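Local coordinates for ribonucleoside-diphosphate reductase, alpha chain (Actinobacillus ureae ATCC 25976, PDB 6DQX), which probably reduces ribonucleoside diphosphates to their deoxy forms as the catalytic alpha subunit of a class Id ribonucleotide reductase, at residues A182-I187 / V269-L274; M208-C213 / T243-L248; L411-P416 / I516-S521; S504-A509 / E543-K548; Q520-M525 / K548-Q553. One frame throughout, in Å; residues are numbered along the deposited sequence.

All five contacts help build the ribonucleotide reductase barrel domain: interactions 1, 2 and 5 lie on its sheet, while 3 and 4 join loops and helices beside it. Interactions 1 and 2, centres about 9 Å apart, share neighbouring strands 181-186 and 209-213, with interaction 2 nested along the chain inside the loop that interaction 1 closes. Strand 247-249 of interaction 2 then pairs with strand 549-554 of interaction 5, about 10 Å away between centres. Interaction 3, nearest the centre of the molecule, shares Gln520 and Ser521 with interaction 5, while interaction 4 shares Lys548 with it and crosses it in sequence. Through strand 549-554, interaction 5 joins the C-terminal part of the chain to the sheet of interactions 1 and 2.

Interaction 1 of 5, residues A182-I187 / V269-L274; sequences AGYIDI and VHASNL. With EDO (1,2-ethanediol), chain G.
Tyr184 lays its ring against the backbone of Ala271 to Asn273, and here the packing is tight. With CG turned beside the backbone N (chi1 -73°), the ring reaches across to the loop, and the hydroxyl donates to the carbonyl of Asn273, OH to O 2.7 Å. That oxygen lies at the ring edge, near its plane, and the donor is tilted 17° from the carbonyl plane. Tyr184 CE1 also comes within 3.1 Å of Ser272 O. The amide nitrogen of Ser272 stands 3.7 Å above one ring face, toward the rim; it is buried here and has no hydrogen-bond partner in the model. Ala271 CB meets Tyr184 CG obliquely at 3.6 Å.

Strand 181-186 is one of the parallel strands of the barrel, set between strands 134-137 and 209-213. The loop from Asn273 to Glu277 has the Asn-x-Cys-x-Glu pattern, consistent with the finger loop that runs into the barrel in class I relatives, and the tyrosine hydroxyl bonds the backbone carbonyl of the first residue of that pattern. The side chain of Asn273 is itself held by Ile278 and Glu277.

Away from the tyrosine the fit slackens. At one end Ala182 CB rests on the partly exposed Leu274, 4.0 Å from its CD1 methyl. At the other, Asp186 and His270 meet through a water, which donates to Asp186 OD1 at 2.9 Å and to His270 O at 2.7 Å. Asp186 also bridges to Lys251 and bonds Tyr137, while the Ile187 carbonyl accepts from an ethanediol, O2 to O 3.0 Å.

Interaction 2 of 5, residues M208-C213 / T243-L248; sequences MYYGVC and TGIPYL
Pro246 sits on the ring of Tyr210 as a CH-pi contact, its CB 3.8 Å from the ring centroid and 20° off the normal. The two side chains run side by side, so Pro246 CD arrives near the phenol oxygen. Tyr210 CG sits in the crowded position between backbone N and carbonyl carbon (chi1 74°), which swings the ring back over the proline. Ile245 adds its CD1 methyl obliquely, 3.6 Å from Tyr210 CD1, and Val212 CG2 lies 3.8 Å from Pro246 CB. The peptide bond before Pro246 is cis.

Tyr209 and Tyr247 extend the packing on the other face of the sheet: Tyr247 OH stands 3.4 Å above the Tyr209 ring, toward its rim. Gly211, having no side chain, lets the backbones come close beside Tyr247, CA to CA 4.1 Å. Two bonds in parallel register flank it. Tyr247 N bonds Tyr210 O at 3.0 Å; Val212 N reaches Tyr247 O at 2.9 Å and is straighter, 165° at the hydrogen. The N of Tyr210 is buried without a partner in the model.

At the polar edge, Thr243 OG1 accepts from Ile245 N at 3.2 Å, an ST turn at the end of helix 227-243 that leads into the strand; OG1 is also bonded to Arg239 O. Lys240 of that helix bonds the carbonyls of Gly244 and Pro246. The whole is a beta-alpha-beta crossover of the barrel: Leu236 of helix 227-243 packs on Val212, Pro246 and Leu248, strand 181-186 flanks 209-213, and strand 549-554 pairs antiparallel with 247-249.

Interaction 3 of 5, residues L411-P416 / I516-S521; sequences LMSIAP and IDQGQS
Asp517 turns its carboxylate back between its own N and carbonyl carbon (chi1 54°), and from there it faces the amides of Leu411 and Met412. OD2 takes Leu411 N at 2.9 Å on its syn side, 17° out of the carboxylate plane; OD1 takes Met412 N at 2.9 Å with its syn lone pair, plus a weak share of Leu411 N. Further on, the two loops bond backbone to backbone. Gln518 N bonds Met412 O at 3.1 Å, Ile414 N reaches Gly519 O, and Ser521 N bonds Ile414 O, nearly straight at 178°. Ile414 and Gln520 form a single bridge.

Apolar groups fill in alongside. The Ile414 and Ile516 side chains cross at about a right angle, CG1 of Ile414 3.8 Å from CD1 of Ile516 and 3.9 Å from Gln520 CG. Of the polar ends, Ser521 OG, bonded to Cys275 O, touches Pro416 CD at 3.4 Å, and the amide of Gln518 is held by Met279 and Leu346.

These loops lie in the barrel domain, centred about 6 Å from the centre of the chain. Two adjacent N-H groups given to one carboxylate would favour its charged form, probably offsetting the nearness of OD1 to Met412 O.

Interaction 4 of 5, residues S504-A509 / E543-K548; sequences SVIQQA and EELGLK
Leu545 and Leu547 reach helix 502-513 from the end of helix 532-544, where Gly546 takes a positive phi of 99° in a Schellman motif and bonds back from its N to Glu543 O at 3.2 Å. After the glycine, Leu547 takes an extended conformation and lies level with Ala509, CA to CA 7.1 Å.

Leu547 carries most of the contact. Its CD2 methyl settles among Ile506 CD1 at 3.9 Å, Ile506 CG2, and Ala509 CB at 4.1 Å, while CD1 comes against the helix backbone, 3.7 Å from Ile506 O. The Ile506 and Leu547 side chains cross at about a right angle. Leu545 lies on the more exposed side: its CD1 touches the aliphatic CG of Gln507 at 4.0 Å, and more distantly Ile506 CG2. Gln507 OE1 is hydrogen-bonded to Ser570. No hydrogen bond crosses, so the join is purely van der Waals.

Ala510 of helix 502-513 and Ala542 of helix 532-544 add to the bed under Leu547. The contact sets the turn that ends helix 532-544 against helix 502-513; Ile506 on Leu538 and Ala542 continues the packing between the helices. The chain then enters strand 549-554, whose Ile550 meets Ile506 from the sheet side.

Interaction 5 of 5, residues Q520-M525 / K548-Q553; sequences QSINIM and KSIYYQ
Asn523 OD1 sits at the edge of the Tyr552 ring, near its plane, and obliquely to the Tyr551 ring, 3.1 Å from CD2. The Asn523 amide and the Tyr551 ring lie nearly parallel, planes 18° apart. Over the centre of one face of Tyr551 stands Tyr552 CD2, 3.7 Å above it, and Tyr551 OH lies at the Tyr552 edge. This is the close of a beta-alpha-beta unit, strands 524-525 and 549-554 about helix 532-544; adjacent tyrosines here recall the pair that relays the radical in class I relatives, though that role is only inferred.

Asn523 OD1 accepts Tyr552 N in the carbonyl plane at 2.9 Å, while ND2 goes to Glu432. That fixes the amide against the Tyr551 ring, which is carried there by a CG anti to the backbone N (chi1 -165°). Tyr551 N bonds Ile522 O at 2.9 Å, and Ile524 N bonds Tyr552 O at 3.2 Å. Ile524 CG1 packs 4.2 Å from Gln553 CG.

At the far end two waters take over. One links Gln520 N to Ser549 OG, which also bonds Thr276; the other donates to Gln520 O at 2.9 Å and to Ser549 O at 2.8 Å.

Interaction 1 of 5, residues A182-I187 / V269-L274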
# COMPACT_ATOMS: atom_id res chain seq x y z
N ALA A 182 1.84 -10.55 10.05
CA ALA A 182 2.81 -11.60 9.85
C ALA A 182 2.75 -12.16 8.46
O ALA A 182 1.68 -12.56 7.98
CB ALA A 182 2.61 -12.74 10.86
N GLY A 183 3.90 -12.19 7.81
CA GLY A 183 4.02 -12.80 6.48
C GLY A 183 4.64 -14.17 6.58
O GLY A 183 5.56 -14.37 7.35
N TYR A 184 4.14 -15.11 5.78
CA TYR A 184 4.70 -16.47 5.72
C TYR A 184 5.34 -16.80 4.36
O TYR A 184 4.73 -16.56 3.32
CB TYR A 184 3.60 -17.49 6.02
CG TYR A 184 3.21 -17.53 7.49
CD1 TYR A 184 2.37 -16.57 8.04
CD2 TYR A 184 3.66 -18.55 8.31
CE1 TYR A 184 2.00 -16.63 9.38
CE2 TYR A 184 3.29 -18.62 9.64
CZ TYR A 184 2.46 -17.67 10.16
OH TYR A 184 2.10 -17.75 11.47
N ILE A 185 6.52 -17.40 4.41
CA ILE A 185 7.30 -17.78 3.23
C ILE A 185 7.81 -19.22 3.40
O ILE A 185 8.19 -19.62 4.51
CB ILE A 185 8.46 -16.74 3.03
CG1 ILE A 185 9.12 -16.87 1.66
CG2 ILE A 185 9.50 -16.82 4.15
CD1 ILE A 185 8.26 -16.36 0.54
N ASP A 186 7.83 -20.01 2.33
CA ASP A 186 8.34 -21.39 2.41
C ASP A 186 9.87 -21.37 2.49
O ASP A 186 10.53 -20.51 1.87
CB ASP A 186 7.87 -22.19 1.23
CG ASP A 186 6.35 -22.17 1.10
OD1 ASP A 186 5.66 -23.04 1.70
OD2 ASP A 186 5.86 -21.23 0.45
N ILE A 187 10.44 -22.30 3.27
CA ILE A 187 11.91 -22.37 3.45
C ILE A 187 12.63 -22.70 2.13
O ILE A 187 13.80 -22.34 1.98
CB ILE A 187 12.31 -23.38 4.56
CG1 ILE A 187 13.75 -23.10 5.05
CG2 ILE A 187 12.06 -24.81 4.12
CD1 ILE A 187 14.11 -23.78 6.35
N VAL A 269 -3.78 -25.58 3.76
CA VAL A 269 -3.39 -24.59 4.73
C VAL A 269 -1.98 -24.14 4.32
O VAL A 269 -1.02 -24.90 4.46
CB VAL A 269 -3.42 -25.13 6.19
CG1 VAL A 269 -3.01 -24.04 7.18
CG2 VAL A 269 -4.83 -25.62 6.54
N HIS A 270 -1.87 -22.92 3.76
CA HIS A 270 -0.58 -22.41 3.29
C HIS A 270 0.27 -21.85 4.39
O HIS A 270 1.52 -21.82 4.27
CB HIS A 270 -0.80 -21.28 2.25
CG HIS A 270 -1.63 -21.67 1.07
ND1 HIS A 270 -1.17 -22.52 0.10
CD2 HIS A 270 -2.87 -21.31 0.70
CE1 HIS A 270 -2.11 -22.70 -0.82
NE2 HIS A 270 -3.15 -21.95 -0.48
N ALA A 271 -0.39 -21.32 5.42
CA ALA A 271 0.22 -20.49 6.44
C ALA A 271 -0.67 -20.47 7.67
O ALA A 271 -1.86 -20.82 7.61
CB ALA A 271 0.39 -19.06 5.92
N SER A 272 -0.12 -20.02 8.78
CA SER A 272 -0.91 -19.72 9.97
C SER A 272 -1.17 -18.21 10.12
O SER A 272 -1.03 -17.43 9.14
CB SER A 272 -0.23 -20.39 11.19
OG SER A 272 -1.01 -20.23 12.38
N ASN A 273 -1.57 -17.78 11.30
CA ASN A 273 -1.99 -16.42 11.56
C ASN A 273 -0.89 -15.66 12.30
O ASN A 273 0.22 -16.16 12.45
CB ASN A 273 -3.28 -16.39 12.36
CG ASN A 273 -3.08 -16.91 13.77
OD1 ASN A 273 -2.47 -17.95 13.95
ND2 ASN A 273 -3.54 -16.18 14.77
N LEU A 274 -1.23 -14.47 12.78
CA LEU A 274 -0.28 -13.64 13.53
C LEU A 274 0.33 -14.36 14.74
O LEU A 274 1.50 -14.16 15.04
CB LEU A 274 -0.99 -12.38 14.00
CG LEU A 274 -0.17 -11.33 14.72
CD1 LEU A 274 0.82 -10.72 13.76
CD2 LEU A 274 -1.09 -10.25 15.28
C1 EDO G . 16.62 -25.06 -0.31
O1 EDO G . 15.75 -26.11 -0.74
C2 EDO G . 15.71 -23.86 -0.05
O2 EDO G . 16.26 -22.56 0.22
O HOH W 1 2.86 -23.30 2.51

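Interaction 2 of 5, residues M208-C213 / T243-L248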
# COMPACT_ATOMS: atom_id res chain seq x y z
N MET A 208 6.75 -5.67 10.69
CA MET A 208 6.00 -6.89 10.49
C MET A 208 6.79 -8.08 11.01
O MET A 208 8.04 -8.06 11.06
CB MET A 208 5.59 -7.09 9.04
CG MET A 208 6.71 -7.32 8.05
SD MET A 208 6.08 -7.73 6.42
CE MET A 208 6.14 -9.51 6.45
N TYR A 209 6.05 -9.09 11.44
CA TYR A 209 6.65 -10.38 11.80
C TYR A 209 6.63 -11.32 10.61
O TYR A 209 6.01 -11.04 9.57
CB TYR A 209 5.87 -11.00 12.96
CG TYR A 209 5.81 -10.12 14.17
CD1 TYR A 209 6.98 -9.80 14.87
CD2 TYR A 209 4.60 -9.58 14.60
CE1 TYR A 209 6.93 -8.97 15.98
CE2 TYR A 209 4.54 -8.75 15.72
CZ TYR A 209 5.71 -8.44 16.40
OH TYR A 209 5.65 -7.61 17.50
N TYR A 210 7.32 -12.45 10.74
CA TYR A 210 7.26 -13.49 9.74
C TYR A 210 7.42 -14.88 10.29
O TYR A 210 7.96 -15.08 11.38
CB TYR A 210 8.23 -13.28 8.55
CG TYR A 210 9.71 -13.55 8.84
CD1 TYR A 210 10.41 -12.81 9.79
CD2 TYR A 210 10.38 -14.54 8.17
CE1 TYR A 210 11.75 -13.07 10.06
CE2 TYR A 210 11.72 -14.81 8.42
CZ TYR A 210 12.39 -14.06 9.35
OH TYR A 210 13.69 -14.37 9.58
N GLY A 211 6.92 -15.82 9.49
CA GLY A 211 7.04 -17.23 9.72
C GLY A 211 7.58 -17.92 8.50
O GLY A 211 7.40 -17.46 7.36
N VAL A 212 8.22 -19.06 8.73
CA VAL A 212 8.79 -19.87 7.68
C VAL A 212 8.11 -21.23 7.63
O VAL A 212 7.99 -21.93 8.66
CB VAL A 212 10.31 -20.02 7.87
CG1 VAL A 212 10.87 -21.00 6.84
CG2 VAL A 212 10.98 -18.65 7.72
N CYS A 213 7.64 -21.58 6.45
CA CYS A 213 6.95 -22.85 6.23
C CYS A 213 7.94 -23.94 5.86
O CYS A 213 8.61 -23.86 4.83
CB CYS A 213 5.83 -22.71 5.19
SG CYS A 213 4.90 -21.18 5.37
N THR A 243 16.32 -13.01 17.79
CA THR A 243 15.09 -12.20 17.72
C THR A 243 13.81 -12.82 18.31
O THR A 243 12.83 -12.11 18.57
CB THR A 243 14.79 -11.80 16.26
OG1 THR A 243 14.51 -12.96 15.46
CG2 THR A 243 15.98 -11.05 15.66
N GLY A 244 13.81 -14.13 18.53
CA GLY A 244 12.60 -14.87 18.88
C GLY A 244 11.91 -15.46 17.67
O GLY A 244 11.19 -16.44 17.80
N ILE A 245 12.15 -14.88 16.49
CA ILE A 245 11.48 -15.26 15.26
C ILE A 245 12.54 -15.62 14.21
O ILE A 245 13.75 -15.36 14.45
CB ILE A 245 10.52 -14.13 14.81
CG1 ILE A 245 11.29 -12.91 14.26
CG2 ILE A 245 9.59 -13.74 15.96
CD1 ILE A 245 10.47 -12.08 13.31
N PRO A 246 12.18 -16.20 13.06
CA PRO A 246 10.79 -16.41 12.59
C PRO A 246 9.97 -17.41 13.39
O PRO A 246 10.53 -18.31 14.00
CB PRO A 246 11.00 -16.99 11.18
CG PRO A 246 12.35 -17.63 11.23
CD PRO A 246 13.17 -16.78 12.15
N TYR A 247 8.66 -17.30 13.29
CA TYR A 247 7.77 -18.42 13.62
C TYR A 247 8.04 -19.62 12.70
O TYR A 247 8.52 -19.47 11.57
CB TYR A 247 6.28 -18.01 13.47
CG TYR A 247 5.93 -16.66 14.08
CD1 TYR A 247 6.56 -16.23 15.23
CD2 TYR A 247 4.95 -15.83 13.51
CE1 TYR A 247 6.25 -15.02 15.81
CE2 TYR A 247 4.64 -14.61 14.09
CZ TYR A 247 5.30 -14.21 15.24
OH TYR A 247 5.03 -13.00 15.86
N LEU A 248 7.78 -20.82 13.20
CA LEU A 248 7.88 -22.02 12.39
C LEU A 248 6.48 -22.55 12.10
O LEU A 248 5.66 -22.66 13.00
CB LEU A 248 8.69 -23.06 13.13
CG LEU A 248 10.15 -22.63 13.34
CD1 LEU A 248 10.84 -23.60 14.28
CD2 LEU A 248 10.88 -22.55 12.01

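Interaction 3 of 5, residues L411-P416 / I516-S521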
# COMPACT_ATOMS: atom_id res chain seq x y z
N LEU A 411 -13.37 -26.17 15.46
CA LEU A 411 -13.88 -25.77 16.76
C LEU A 411 -12.82 -25.24 17.74
O LEU A 411 -13.17 -24.37 18.56
CB LEU A 411 -14.59 -26.96 17.43
CG LEU A 411 -16.03 -27.26 16.98
CD1 LEU A 411 -16.91 -26.01 17.14
CD2 LEU A 411 -16.09 -27.78 15.56
N MET A 412 -11.59 -25.73 17.68
CA MET A 412 -10.60 -25.44 18.74
C MET A 412 -9.25 -24.96 18.27
O MET A 412 -8.70 -25.47 17.31
CB MET A 412 -10.40 -26.67 19.65
CG MET A 412 -11.61 -26.97 20.52
SD MET A 412 -11.41 -28.46 21.51
CE MET A 412 -10.16 -27.79 22.60
N SER A 413 -8.69 -24.01 19.02
CA SER A 413 -7.36 -23.50 18.75
C SER A 413 -6.84 -22.91 20.04
O SER A 413 -7.60 -22.27 20.78
CB SER A 413 -7.41 -22.41 17.65
OG SER A 413 -8.13 -21.29 18.08
N ILE A 414 -5.54 -23.01 20.27
CA ILE A 414 -4.99 -22.52 21.55
C ILE A 414 -4.17 -21.25 21.34
O ILE A 414 -2.95 -21.29 21.16
CB ILE A 414 -4.19 -23.62 22.31
CG1 ILE A 414 -4.97 -24.93 22.37
CG2 ILE A 414 -3.76 -23.13 23.68
CD1 ILE A 414 -6.36 -24.83 22.95
N ALA A 415 -4.87 -20.13 21.34
CA ALA A 415 -4.24 -18.82 21.22
C ALA A 415 -3.50 -18.37 22.50
O ALA A 415 -3.74 -18.88 23.60
CB ALA A 415 -5.30 -17.80 20.87
N PRO A 416 -2.62 -17.36 22.36
CA PRO A 416 -2.01 -16.75 23.54
C PRO A 416 -3.09 -15.99 24.31
O PRO A 416 -4.08 -15.55 23.71
CB PRO A 416 -0.98 -15.77 22.95
CG PRO A 416 -0.85 -16.16 21.51
CD PRO A 416 -2.19 -16.65 21.13
N ILE A 516 -7.24 -31.34 18.98
CA ILE A 516 -7.37 -29.91 18.59
C ILE A 516 -7.32 -29.86 17.07
O ILE A 516 -6.32 -30.24 16.44
CB ILE A 516 -6.22 -29.07 19.20
CG1 ILE A 516 -6.32 -29.03 20.73
CG2 ILE A 516 -6.25 -27.63 18.64
CD1 ILE A 516 -5.04 -28.56 21.41
N ASP A 517 -8.43 -29.43 16.47
CA ASP A 517 -8.51 -29.41 15.02
C ASP A 517 -7.73 -28.26 14.33
O ASP A 517 -7.38 -28.39 13.16
CB ASP A 517 -9.97 -29.58 14.51
CG ASP A 517 -10.94 -28.58 15.11
OD1 ASP A 517 -10.50 -27.61 15.77
OD2 ASP A 517 -12.18 -28.75 14.91
N GLN A 518 -7.46 -27.17 15.04
CA GLN A 518 -6.51 -26.16 14.57
C GLN A 518 -5.17 -26.40 15.26
O GLN A 518 -4.67 -27.55 15.31
CB GLN A 518 -7.07 -24.75 14.73
CG GLN A 518 -8.41 -24.49 14.04
CD GLN A 518 -8.60 -23.00 13.74
OE1 GLN A 518 -7.81 -22.40 13.01
NE2 GLN A 518 -9.61 -22.40 14.35
N GLY A 519 -4.56 -25.34 15.77
CA GLY A 519 -3.21 -25.44 16.32
C GLY A 519 -3.06 -24.83 17.68
O GLY A 519 -4.05 -24.58 18.41
N GLN A 520 -1.80 -24.60 18.04
CA GLN A 520 -1.47 -24.13 19.35
C GLN A 520 -0.29 -23.15 19.30
O GLN A 520 0.71 -23.46 18.69
CB GLN A 520 -1.05 -25.31 20.27
CG GLN A 520 -2.02 -26.45 20.37
CD GLN A 520 -1.41 -27.58 21.19
OE1 GLN A 520 -1.08 -27.37 22.37
NE2 GLN A 520 -1.17 -28.72 20.56
N SER A 521 -0.43 -21.99 19.95
CA SER A 521 0.68 -21.02 20.05
C SER A 521 1.61 -21.45 21.15
O SER A 521 1.28 -21.31 22.32
CB SER A 521 0.16 -19.61 20.35
OG SER A 521 -0.84 -19.29 19.41

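Interaction 4 of 5, residues S504-A509 / E543-K548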
# COMPACT_ATOMS: atom_id res chain seq x y z
N SER A 504 9.26 -30.94 27.84
CA SER A 504 7.91 -31.21 28.38
C SER A 504 6.83 -30.31 27.77
O SER A 504 5.72 -30.77 27.49
CB SER A 504 7.88 -31.19 29.92
OG SER A 504 7.71 -29.89 30.44
N VAL A 505 7.19 -29.06 27.51
CA VAL A 505 6.29 -28.13 26.81
C VAL A 505 5.91 -28.70 25.44
O VAL A 505 4.74 -28.79 25.10
CB VAL A 505 6.95 -26.73 26.69
CG1 VAL A 505 6.20 -25.84 25.72
CG2 VAL A 505 7.02 -26.07 28.07
N ILE A 506 6.91 -29.14 24.69
CA ILE A 506 6.72 -29.70 23.36
C ILE A 506 5.93 -31.01 23.40
O ILE A 506 4.98 -31.20 22.61
CB ILE A 506 8.09 -29.91 22.65
CG1 ILE A 506 8.82 -28.58 22.48
CG2 ILE A 506 7.94 -30.63 21.32
CD1 ILE A 506 8.03 -27.49 21.85
N GLN A 507 6.32 -31.89 24.32
CA GLN A 507 5.62 -33.17 24.46
C GLN A 507 4.15 -33.03 24.85
O GLN A 507 3.29 -33.69 24.25
CB GLN A 507 6.37 -34.10 25.40
CG GLN A 507 7.64 -34.59 24.77
CD GLN A 507 8.50 -35.45 25.67
OE1 GLN A 507 8.32 -35.48 26.90
NE2 GLN A 507 9.47 -36.11 25.08
N GLN A 508 3.84 -32.14 25.80
CA GLN A 508 2.46 -31.86 26.15
C GLN A 508 1.66 -31.28 24.99
O GLN A 508 0.47 -31.61 24.83
CB GLN A 508 2.36 -30.92 27.35
CG GLN A 508 2.69 -31.58 28.68
CD GLN A 508 2.41 -30.67 29.87
OE1 GLN A 508 1.72 -29.67 29.74
NE2 GLN A 508 3.00 -31.00 31.02
N ALA A 509 2.29 -30.41 24.20
CA ALA A 509 1.63 -29.86 23.01
C ALA A 509 1.36 -30.98 22.00
O ALA A 509 0.25 -31.08 21.44
CB ALA A 509 2.47 -28.72 22.38
N GLU A 543 8.76 -31.10 15.15
CA GLU A 543 8.23 -31.56 13.87
C GLU A 543 7.95 -33.06 13.89
O GLU A 543 6.91 -33.50 13.39
CB GLU A 543 9.17 -31.25 12.69
CG GLU A 543 8.56 -31.64 11.33
CD GLU A 543 8.96 -33.02 10.82
OE1 GLU A 543 8.34 -33.48 9.83
OE2 GLU A 543 9.86 -33.66 11.38
N GLU A 544 8.88 -33.84 14.42
CA GLU A 544 8.70 -35.31 14.47
C GLU A 544 7.45 -35.72 15.26
O GLU A 544 6.75 -36.64 14.87
CB GLU A 544 9.91 -36.02 15.07
CG GLU A 544 11.05 -36.21 14.09
CD GLU A 544 12.35 -36.61 14.77
OE1 GLU A 544 12.27 -37.39 15.75
OE2 GLU A 544 13.43 -36.12 14.34
N LEU A 545 7.18 -35.01 16.34
CA LEU A 545 6.02 -35.32 17.19
C LEU A 545 4.68 -34.80 16.65
O LEU A 545 3.66 -35.10 17.23
CB LEU A 545 6.27 -34.83 18.60
CG LEU A 545 7.37 -35.58 19.36
CD1 LEU A 545 7.51 -35.06 20.77
CD2 LEU A 545 7.11 -37.09 19.38
N GLY A 546 4.68 -34.04 15.55
CA GLY A 546 3.47 -33.61 14.88
C GLY A 546 3.00 -32.20 15.18
O GLY A 546 1.88 -31.86 14.80
N LEU A 547 3.81 -31.38 15.88
CA LEU A 547 3.44 -29.98 16.16
C LEU A 547 3.29 -29.26 14.82
O LEU A 547 4.04 -29.52 13.88
CB LEU A 547 4.46 -29.23 17.02
CG LEU A 547 4.23 -29.30 18.52
CD1 LEU A 547 4.33 -30.73 18.96
CD2 LEU A 547 5.19 -28.42 19.29
N LYS A 548 2.27 -28.42 14.74
CA LYS A 548 1.98 -27.71 13.48
C LYS A 548 2.72 -26.37 13.42
O LYS A 548 2.90 -25.80 12.31
CB LYS A 548 0.49 -27.51 13.30
CG LYS A 548 -0.31 -28.79 13.36
CD LYS A 548 -1.80 -28.50 13.43
CE LYS A 548 -2.61 -29.75 13.31
NZ LYS A 548 -4.08 -29.54 13.39

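Interaction 5 of 5, residues Q520-M525 / K548-Q553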
# COMPACT_ATOMS: atom_id res chain seq x y z
N GLN A 520 -1.80 -24.60 18.04
CA GLN A 520 -1.47 -24.13 19.35
C GLN A 520 -0.29 -23.15 19.30
O GLN A 520 0.71 -23.46 18.69
CB GLN A 520 -1.05 -25.31 20.27
CG GLN A 520 -2.02 -26.45 20.37
CD GLN A 520 -1.41 -27.58 21.19
OE1 GLN A 520 -1.08 -27.37 22.37
NE2 GLN A 520 -1.17 -28.72 20.56
N SER A 521 -0.43 -21.99 19.95
CA SER A 521 0.68 -21.02 20.05
C SER A 521 1.61 -21.45 21.15
O SER A 521 1.28 -21.31 22.32
CB SER A 521 0.16 -19.61 20.35
OG SER A 521 -0.84 -19.29 19.41
N ILE A 522 2.74 -22.00 20.76
CA ILE A 522 3.67 -22.59 21.68
C ILE A 522 4.97 -21.79 21.68
O ILE A 522 5.73 -21.83 20.70
CB ILE A 522 3.91 -24.07 21.36
CG1 ILE A 522 2.58 -24.83 21.47
CG2 ILE A 522 5.04 -24.64 22.22
CD1 ILE A 522 1.99 -24.97 22.88
N ASN A 523 5.19 -21.14 22.80
CA ASN A 523 6.46 -20.47 23.12
C ASN A 523 7.37 -21.41 23.89
O ASN A 523 6.91 -22.30 24.59
CB ASN A 523 6.19 -19.22 23.97
CG ASN A 523 5.44 -18.13 23.22
OD1 ASN A 523 5.73 -17.88 22.06
ND2 ASN A 523 4.48 -17.48 23.89
N ILE A 524 8.68 -21.19 23.76
CA ILE A 524 9.65 -21.88 24.61
C ILE A 524 10.61 -20.82 25.15
O ILE A 524 10.68 -19.71 24.61
CB ILE A 524 10.43 -23.00 23.88
CG1 ILE A 524 11.23 -22.46 22.70
CG2 ILE A 524 9.49 -24.10 23.39
CD1 ILE A 524 12.20 -23.47 22.13
N MET A 525 11.32 -21.18 26.21
CA MET A 525 12.25 -20.29 26.87
C MET A 525 13.55 -21.03 27.04
O MET A 525 13.58 -22.12 27.63
CB MET A 525 11.70 -19.84 28.21
CG MET A 525 12.44 -18.65 28.78
SD MET A 525 11.68 -18.05 30.29
CE MET A 525 10.42 -16.93 29.68
N LYS A 548 2.27 -28.42 14.74
CA LYS A 548 1.98 -27.71 13.48
C LYS A 548 2.72 -26.37 13.42
O LYS A 548 2.90 -25.80 12.31
CB LYS A 548 0.49 -27.51 13.30
CG LYS A 548 -0.31 -28.79 13.36
CD LYS A 548 -1.80 -28.50 13.43
CE LYS A 548 -2.61 -29.75 13.31
NZ LYS A 548 -4.08 -29.54 13.39
N SER A 549 3.15 -25.86 14.57
CA SER A 549 3.86 -24.57 14.62
C SER A 549 4.67 -24.41 15.89
O SER A 549 4.47 -25.15 16.87
CB SER A 549 2.88 -23.39 14.49
OG SER A 549 1.94 -23.39 15.56
N ILE A 550 5.59 -23.47 15.86
CA ILE A 550 6.25 -22.92 17.04
C ILE A 550 6.15 -21.40 16.91
O ILE A 550 6.30 -20.86 15.81
CB ILE A 550 7.74 -23.34 17.14
CG1 ILE A 550 7.89 -24.84 17.43
CG2 ILE A 550 8.45 -22.53 18.22
CD1 ILE A 550 7.46 -25.27 18.81
N TYR A 551 5.93 -20.73 18.04
CA TYR A 551 5.75 -19.28 18.10
C TYR A 551 7.10 -18.61 18.43
O TYR A 551 7.98 -18.67 17.59
CB TYR A 551 4.62 -18.98 19.08
CG TYR A 551 4.00 -17.59 19.07
CD1 TYR A 551 4.06 -16.75 17.96
CD2 TYR A 551 3.32 -17.14 20.19
CE1 TYR A 551 3.45 -15.50 17.98
CE2 TYR A 551 2.70 -15.92 20.22
CZ TYR A 551 2.79 -15.10 19.12
OH TYR A 551 2.18 -13.88 19.18
N TYR A 552 7.26 -17.96 19.58
CA TYR A 552 8.51 -17.26 19.97
C TYR A 552 9.49 -18.15 20.72
O TYR A 552 9.09 -18.98 21.52
CB TYR A 552 8.22 -16.09 20.93
CG TYR A 552 7.81 -14.82 20.28
CD1 TYR A 552 8.77 -13.86 19.90
CD2 TYR A 552 6.45 -14.52 20.07
CE1 TYR A 552 8.38 -12.66 19.31
CE2 TYR A 552 6.04 -13.33 19.47
CZ TYR A 552 7.01 -12.40 19.08
OH TYR A 552 6.61 -11.22 18.48
N GLN A 553 10.78 -17.91 20.50
CA GLN A 553 11.81 -18.47 21.36
C GLN A 553 12.24 -17.32 22.23
O GLN A 553 12.86 -16.37 21.73
CB GLN A 553 12.96 -19.02 20.54
CG GLN A 553 14.07 -19.68 21.36
CD GLN A 553 15.28 -20.01 20.53
OE1 GLN A 553 15.18 -20.66 19.48
NE2 GLN A 553 16.45 -19.59 21.01
O HOH W 2 -0.00 -25.31 15.99
O HOH W 3 2.14 -25.89 18.25